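PDB 5GXX: glucanase from Clostridium thermocellum, which probably hydrolyses internal beta-1,4-glucosidic bonds of cellulose as a family 9 endoglucanase of the cellulosome. Local coordinates for residues A116-I128 / H362-R374. The protein carries 1 engineered substitution. Residues are numbered along the deposited sequence; the frame is centred on the assembly and turned at random.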
loop_
_atom_site.group_PDB
_atom_site.type_symbol
_atom_site.label_atom_id
_atom_site.label_comp_id
_atom_site.label_asym_id
_atom_site.label_seq_id
_atom_site.Cartn_x
_atom_site.Cartn_y
_atom_site.Cartn_z
ATOM N N ALA A 116 -13.812 -3.081 -23.627
ATOM C CA ALA A 116 -13.133 -2.222 -22.668
ATOM C C ALA A 116 -12.333 -2.985 -21.617
ATOM O O ALA A 116 -11.183 -2.635 -21.336
ATOM C CB ALA A 116 -14.126 -1.285 -21.998
ATOM N N ALA A 117 -12.949 -4.021 -21.056
ATOM C CA ALA A 117 -12.267 -4.899 -20.108
ATOM C C ALA A 117 -11.053 -5.588 -20.729
ATOM O O ALA A 117 -9.975 -5.606 -20.133
ATOM C CB ALA A 117 -13.242 -5.939 -19.540
ATOM N N ASP A 118 -11.228 -6.134 -21.930
ATOM C CA ASP A 118 -10.131 -6.810 -22.629
ATOM C C ASP A 118 -8.944 -5.864 -22.883
ATOM O O ASP A 118 -7.787 -6.198 -22.603
ATOM C CB ASP A 118 -10.677 -7.433 -23.924
ATOM C CG ASP A 118 -9.693 -8.382 -24.592
ATOM O OD1 ASP A 118 -8.782 -7.877 -25.299
ATOM O OD2 ASP A 118 -9.841 -9.606 -24.384
ATOM N N HIS A 119 -9.228 -4.685 -23.421
ATOM C CA HIS A 119 -8.189 -3.759 -23.855
ATOM C C HIS A 119 -7.443 -3.105 -22.709
ATOM O O HIS A 119 -6.300 -2.679 -22.873
ATOM C CB HIS A 119 -8.805 -2.713 -24.789
ATOM C CG HIS A 119 -9.244 -3.299 -26.092
ATOM N ND1 HIS A 119 -9.737 -2.531 -27.122
ATOM C CD2 HIS A 119 -9.248 -4.579 -26.533
ATOM C CE1 HIS A 119 -10.037 -3.315 -28.144
ATOM N NE2 HIS A 119 -9.739 -4.559 -27.816
ATOM N N LYS A 120 -8.055 -3.081 -21.528
ATOM C CA LYS A 120 -7.397 -2.446 -20.391
ATOM C C LYS A 120 -6.186 -3.240 -19.893
ATOM O O LYS A 120 -5.302 -2.694 -19.229
ATOM C CB LYS A 120 -8.425 -2.266 -19.278
ATOM C CG LYS A 120 -8.065 -1.231 -18.244
ATOM C CD LYS A 120 -9.227 -1.096 -17.259
ATOM C CE LYS A 120 -8.764 -0.607 -15.893
ATOM N NZ LYS A 120 -7.804 0.532 -15.998
ATOM N N TRP A 121 -6.123 -4.521 -20.253
ATOM C CA TRP A 121 -5.090 -5.425 -19.752
ATOM C C TRP A 121 -4.166 -5.825 -20.898
ATOM O O TRP A 121 -4.633 -6.078 -22.012
ATOM C CB TRP A 121 -5.741 -6.668 -19.139
ATOM C CG TRP A 121 -4.781 -7.720 -18.647
ATOM C CD1 TRP A 121 -4.065 -7.703 -17.484
ATOM C CD2 TRP A 121 -4.445 -8.942 -19.311
ATOM N NE1 TRP A 121 -3.308 -8.850 -17.378
ATOM C CE2 TRP A 121 -3.519 -9.626 -18.489
ATOM C CE3 TRP A 121 -4.836 -9.526 -20.526
ATOM C CZ2 TRP A 121 -2.979 -10.868 -18.831
ATOM C CZ3 TRP A 121 -4.301 -10.761 -20.863
ATOM C CH2 TRP A 121 -3.386 -11.419 -20.016
ATOM N N TRP A 122 -2.875 -5.902 -20.593
ATOM C CA TRP A 122 -1.822 -6.212 -21.561
ATOM C C TRP A 122 -1.135 -7.499 -21.092
ATOM O O TRP A 122 -0.464 -7.515 -20.064
ATOM C CB TRP A 122 -0.811 -5.057 -21.684
ATOM C CG TRP A 122 0.034 -5.182 -22.931
ATOM C CD1 TRP A 122 1.246 -5.802 -23.043
ATOM C CD2 TRP A 122 -0.309 -4.733 -24.247
ATOM N NE1 TRP A 122 1.702 -5.731 -24.344
ATOM C CE2 TRP A 122 0.758 -5.088 -25.106
ATOM C CE3 TRP A 122 -1.408 -4.050 -24.787
ATOM C CZ2 TRP A 122 0.757 -4.775 -26.471
ATOM C CZ3 TRP A 122 -1.406 -3.746 -26.141
ATOM C CH2 TRP A 122 -0.353 -4.136 -26.970
ATOM N N GLY A 123 -1.334 -8.593 -21.817
ATOM C CA GLY A 123 -0.709 -9.862 -21.464
ATOM C C GLY A 123 -1.151 -10.936 -22.437
ATOM O O GLY A 123 -1.936 -10.669 -23.347
ATOM N N SER A 124 -0.650 -12.150 -22.232
ATOM C CA SER A 124 -0.770 -13.229 -23.205
ATOM C C SER A 124 -2.103 -13.967 -23.099
ATOM O O SER A 124 -2.643 -14.162 -21.999
ATOM C CB SER A 124 0.400 -14.207 -23.038
ATOM O OG SER A 124 1.626 -13.546 -23.335
ATOM N N ALA A 125 -2.613 -14.383 -24.256
ATOM C CA ALA A 125 -3.883 -15.088 -24.373
ATOM C C ALA A 125 -4.061 -16.205 -23.344
ATOM O O ALA A 125 -5.115 -16.327 -22.722
ATOM C CB ALA A 125 -4.026 -15.672 -25.793
ATOM N N GLU A 126 -3.020 -17.011 -23.166
ATOM C CA GLU A 126 -3.129 -18.237 -22.382
ATOM C C GLU A 126 -3.339 -18.005 -20.884
ATOM O O GLU A 126 -3.720 -18.940 -20.165
ATOM C CB GLU A 126 -1.889 -19.101 -22.584
ATOM C CG GLU A 126 -1.672 -19.664 -23.992
ATOM C CD GLU A 126 -1.082 -18.667 -24.981
ATOM O OE1 GLU A 126 -0.679 -17.539 -24.595
ATOM O OE2 GLU A 126 -1.053 -19.032 -26.188
ATOM N N VAL A 127 -3.079 -16.790 -20.416
ATOM C CA VAL A 127 -3.220 -16.502 -18.984
ATOM C C VAL A 127 -4.338 -15.505 -18.672
ATOM O O VAL A 127 -4.540 -15.165 -17.506
ATOM C CB VAL A 127 -1.874 -16.052 -18.346
ATOM C CG1 VAL A 127 -0.849 -17.195 -18.438
ATOM C CG2 VAL A 127 -1.360 -14.785 -19.003
ATOM N N ILE A 128 -5.102 -15.066 -19.671
ATOM C CA ILE A 128 -6.113 -14.011 -19.448
ATOM C C ILE A 128 -7.225 -14.397 -18.460
ATOM O O ILE A 128 -7.795 -13.524 -17.796
ATOM C CB ILE A 128 -6.713 -13.458 -20.777
ATOM C CG1 ILE A 128 -7.411 -12.110 -20.536
ATOM C CG2 ILE A 128 -7.667 -14.462 -21.397
ATOM C CD1 ILE A 128 -7.769 -11.369 -21.818
ATOM N N HIS A 362 1.446 -3.860 -32.315
ATOM C CA HIS A 362 0.601 -3.672 -31.130
ATOM C C HIS A 362 -0.156 -4.968 -30.862
ATOM O O HIS A 362 -1.346 -5.097 -31.148
ATOM C CB HIS A 362 -0.342 -2.477 -31.365
ATOM C CG HIS A 362 -1.016 -1.971 -30.125
ATOM N ND1 HIS A 362 -0.405 -1.126 -29.220
ATOM C CD2 HIS A 362 -2.266 -2.189 -29.654
ATOM C CE1 HIS A 362 -1.260 -0.835 -28.253
ATOM N NE2 HIS A 362 -2.390 -1.476 -28.488
ATOM N N HIS A 363 0.555 -5.963 -30.339
ATOM C CA HIS A 363 0.006 -7.318 -30.245
ATOM C C HIS A 363 0.505 -7.934 -28.943
ATOM O O HIS A 363 1.712 -8.134 -28.739
ATOM C CB HIS A 363 0.433 -8.158 -31.462
ATOM C CG HIS A 363 -0.287 -9.462 -31.578
ATOM N ND1 HIS A 363 0.012 -10.547 -30.773
ATOM C CD2 HIS A 363 -1.278 -9.865 -32.405
ATOM C CE1 HIS A 363 -0.778 -11.555 -31.096
ATOM N NE2 HIS A 363 -1.561 -11.171 -32.089
ATOM N N ARG A 364 -0.438 -8.206 -28.046
ATOM C CA ARG A 364 -0.115 -8.620 -26.680
ATOM C C ARG A 364 0.636 -9.944 -26.584
ATOM O O ARG A 364 1.662 -10.053 -25.908
ATOM C CB ARG A 364 -1.425 -8.733 -25.894
ATOM C CG ARG A 364 -1.946 -7.376 -25.435
ATOM C CD ARG A 364 -3.422 -7.474 -25.108
ATOM N NE ARG A 364 -4.061 -6.210 -24.724
ATOM C CZ ARG A 364 -4.530 -5.318 -25.592
ATOM N NH1 ARG A 364 -4.427 -5.519 -26.901
ATOM N NH2 ARG A 364 -5.084 -4.188 -25.153
ATOM N N THR A 365 0.120 -10.944 -27.287
ATOM C CA THR A 365 0.676 -12.275 -27.122
ATOM C C THR A 365 1.989 -12.416 -27.871
ATOM O O THR A 365 2.886 -13.112 -27.382
ATOM C CB THR A 365 -0.357 -13.354 -27.477
ATOM O OG1 THR A 365 -1.488 -13.203 -26.609
ATOM C CG2 THR A 365 0.199 -14.762 -27.252
ATOM N N ALA A 366 2.156 -11.689 -28.977
ATOM C CA ALA A 366 3.459 -11.718 -29.651
ATOM C C ALA A 366 4.535 -11.005 -28.838
ATOM O O ALA A 366 5.720 -11.342 -28.909
ATOM C CB ALA A 366 3.369 -11.109 -31.042
ATOM N N HIS A 367 4.125 -10.006 -28.060
ATOM C CA HIS A 367 5.021 -9.246 -27.203
ATOM C C HIS A 367 5.592 -10.116 -26.083
ATOM O O HIS A 367 6.816 -10.181 -25.920
ATOM C CB HIS A 367 4.271 -8.028 -26.660
ATOM C CG HIS A 367 5.069 -7.182 -25.718
ATOM N ND1 HIS A 367 4.488 -6.495 -24.671
ATOM C CD2 HIS A 367 6.396 -6.918 -25.652
ATOM C CE1 HIS A 367 5.424 -5.838 -24.008
ATOM N NE2 HIS A 367 6.590 -6.078 -24.584
ATOM N N GLY A 368 4.700 -10.740 -25.319
ATOM C CA GLY A 368 5.119 -11.632 -24.248
ATOM C C GLY A 368 5.548 -10.927 -22.973
ATOM O O GLY A 368 6.601 -11.240 -22.425
ATOM N N THR A 369 4.754 -9.971 -22.495
ATOM C CA THR A 369 5.036 -9.418 -21.181
ATOM C C THR A 369 4.668 -10.362 -20.027
ATOM O O THR A 369 3.986 -11.382 -20.199
ATOM C CB THR A 369 4.380 -8.043 -21.000
ATOM O OG1 THR A 369 4.950 -7.402 -19.853
ATOM C CG2 THR A 369 2.875 -8.203 -20.825
ATOM N N TRP A 370 5.151 -10.008 -18.836
ATOM C CA TRP A 370 4.753 -10.680 -17.604
ATOM C C TRP A 370 4.107 -9.741 -16.601
ATOM O O TRP A 370 3.654 -10.188 -15.535
ATOM C CB TRP A 370 5.937 -11.393 -16.944
ATOM C CG TRP A 370 7.181 -10.545 -16.783
ATOM C CD1 TRP A 370 7.586 -9.873 -15.656
ATOM C CD2 TRP A 370 8.153 -10.251 -17.794
ATOM N NE1 TRP A 370 8.789 -9.229 -15.893
ATOM C CE2 TRP A 370 9.144 -9.430 -17.203
ATOM C CE3 TRP A 370 8.310 -10.640 -19.136
ATOM C CZ2 TRP A 370 10.256 -8.960 -17.911
ATOM C CZ3 TRP A 370 9.422 -10.173 -19.839
ATOM C CH2 TRP A 370 10.373 -9.330 -19.231
ATOM N N LEU A 371 4.065 -8.450 -16.910
ATOM C CA LEU A 371 3.629 -7.527 -15.861
ATOM C C LEU A 371 2.745 -6.378 -16.306
ATOM O O LEU A 371 2.783 -5.285 -15.733
ATOM C CB LEU A 371 4.785 -7.079 -14.959
ATOM C CG LEU A 371 6.099 -6.619 -15.608
ATOM C CD1 LEU A 371 5.936 -5.883 -16.913
ATOM C CD2 LEU A 371 6.927 -5.800 -14.623
ATOM N N ASP A 372 1.911 -6.663 -17.306
ATOM C CA ASP A 372 0.881 -5.720 -17.747
ATOM C C ASP A 372 1.513 -4.369 -18.128
ATOM O O ASP A 372 1.080 -3.301 -17.693
ATOM C CB ASP A 372 -0.220 -5.613 -16.673
ATOM C CG ASP A 372 -1.434 -4.840 -17.148
ATOM O OD1 ASP A 372 -1.631 -4.695 -18.369
ATOM O OD2 ASP A 372 -2.217 -4.367 -16.287
ATOM N N LYS A 373 2.579 -4.435 -18.922
ATOM C CA LYS A 373 3.224 -3.235 -19.470
ATOM C C LYS A 373 3.548 -3.456 -20.940
ATOM O O LYS A 373 3.873 -4.558 -21.367
ATOM C CB LYS A 373 4.546 -2.903 -18.765
ATOM C CG LYS A 373 4.408 -2.461 -17.316
ATOM C CD LYS A 373 5.755 -2.044 -16.753
ATOM C CE LYS A 373 5.568 -1.060 -15.593
ATOM N NZ LYS A 373 6.858 -0.761 -14.898
ATOM N N ARG A 374 3.526 -2.373 -21.701
ATOM C CA ARG A 374 3.914 -2.439 -23.108
ATOM C C ARG A 374 5.403 -2.221 -23.327
ATOM O O ARG A 374 5.951 -2.671 -24.338
ATOM C CB ARG A 374 3.133 -1.420 -23.934
ATOM C CG ARG A 374 1.700 -1.839 -24.176
ATOM C CD ARG A 374 1.094 -0.892 -25.190
ATOM N NE ARG A 374 0.613 0.282 -24.485
ATOM C CZ ARG A 374 -0.525 0.304 -23.803
ATOM N NH1 ARG A 374 -1.277 -0.784 -23.757
ATOM N NH2 ARG A 374 -0.904 1.399 -23.163
HETATM O O HOH W 1 -2.312 -2.320 -19.786
HETATM O O HOH W 2 0.811 -9.136 -18.123
HETATM O O HOH W 3 1.411 -12.568 -20.221
HETATM O O HOH W 4 2.037 -10.624 -23.286
HETATM O O HOH W 5 4.163 -14.178 -22.159
HETATM O O HOH W 6 3.124 -14.685 -25.170
#
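The indole of W122 is clamped between the aliphatic parts of R364 and R374, where the loop after helix 115-120 meets the short helix 364-367 and the loop after it, in the family 9 catalytic domain, an (alpha/alpha)6 barrel. R364 CG lies over the centre of one face, 3.4 Å from the six-membered ring centroid, and R374 CG sits over the opposite face at 3.6 Å; both are CH-pi contacts. At the rim, the W122 benzo edge points into the face of H362, a T-shaped pair with planes at 64°. CG anti to the backbone N (chi1 -164°) carries the ring toward 362-374, between the two arginines.

Hydrogen bonds fix the flat groups. W122 NE1 donates to H367 ND1 at 2.9 Å, while H367 NE2 is held by the carbonyl of P377. The R364 guanidinium, one face on W122 CE3, uses its edge to grip two carbonyls: NE reaches W121 O at 2.8 Å, nearly straight, and NH2 the O of H119 at 3.0 Å, more bent; NH1 goes to G52 O. The H119 side chain bonds D53 and lies beside a bound Tris, which may mark a pocket.

Backbone amides complete the seam. A125 N donates to T365 OG1, and waters bridge S124 to T369 and T365. W122 N donates to D372 OD1 at 2.8 Å, from above the carboxylate plane, 37° out of it.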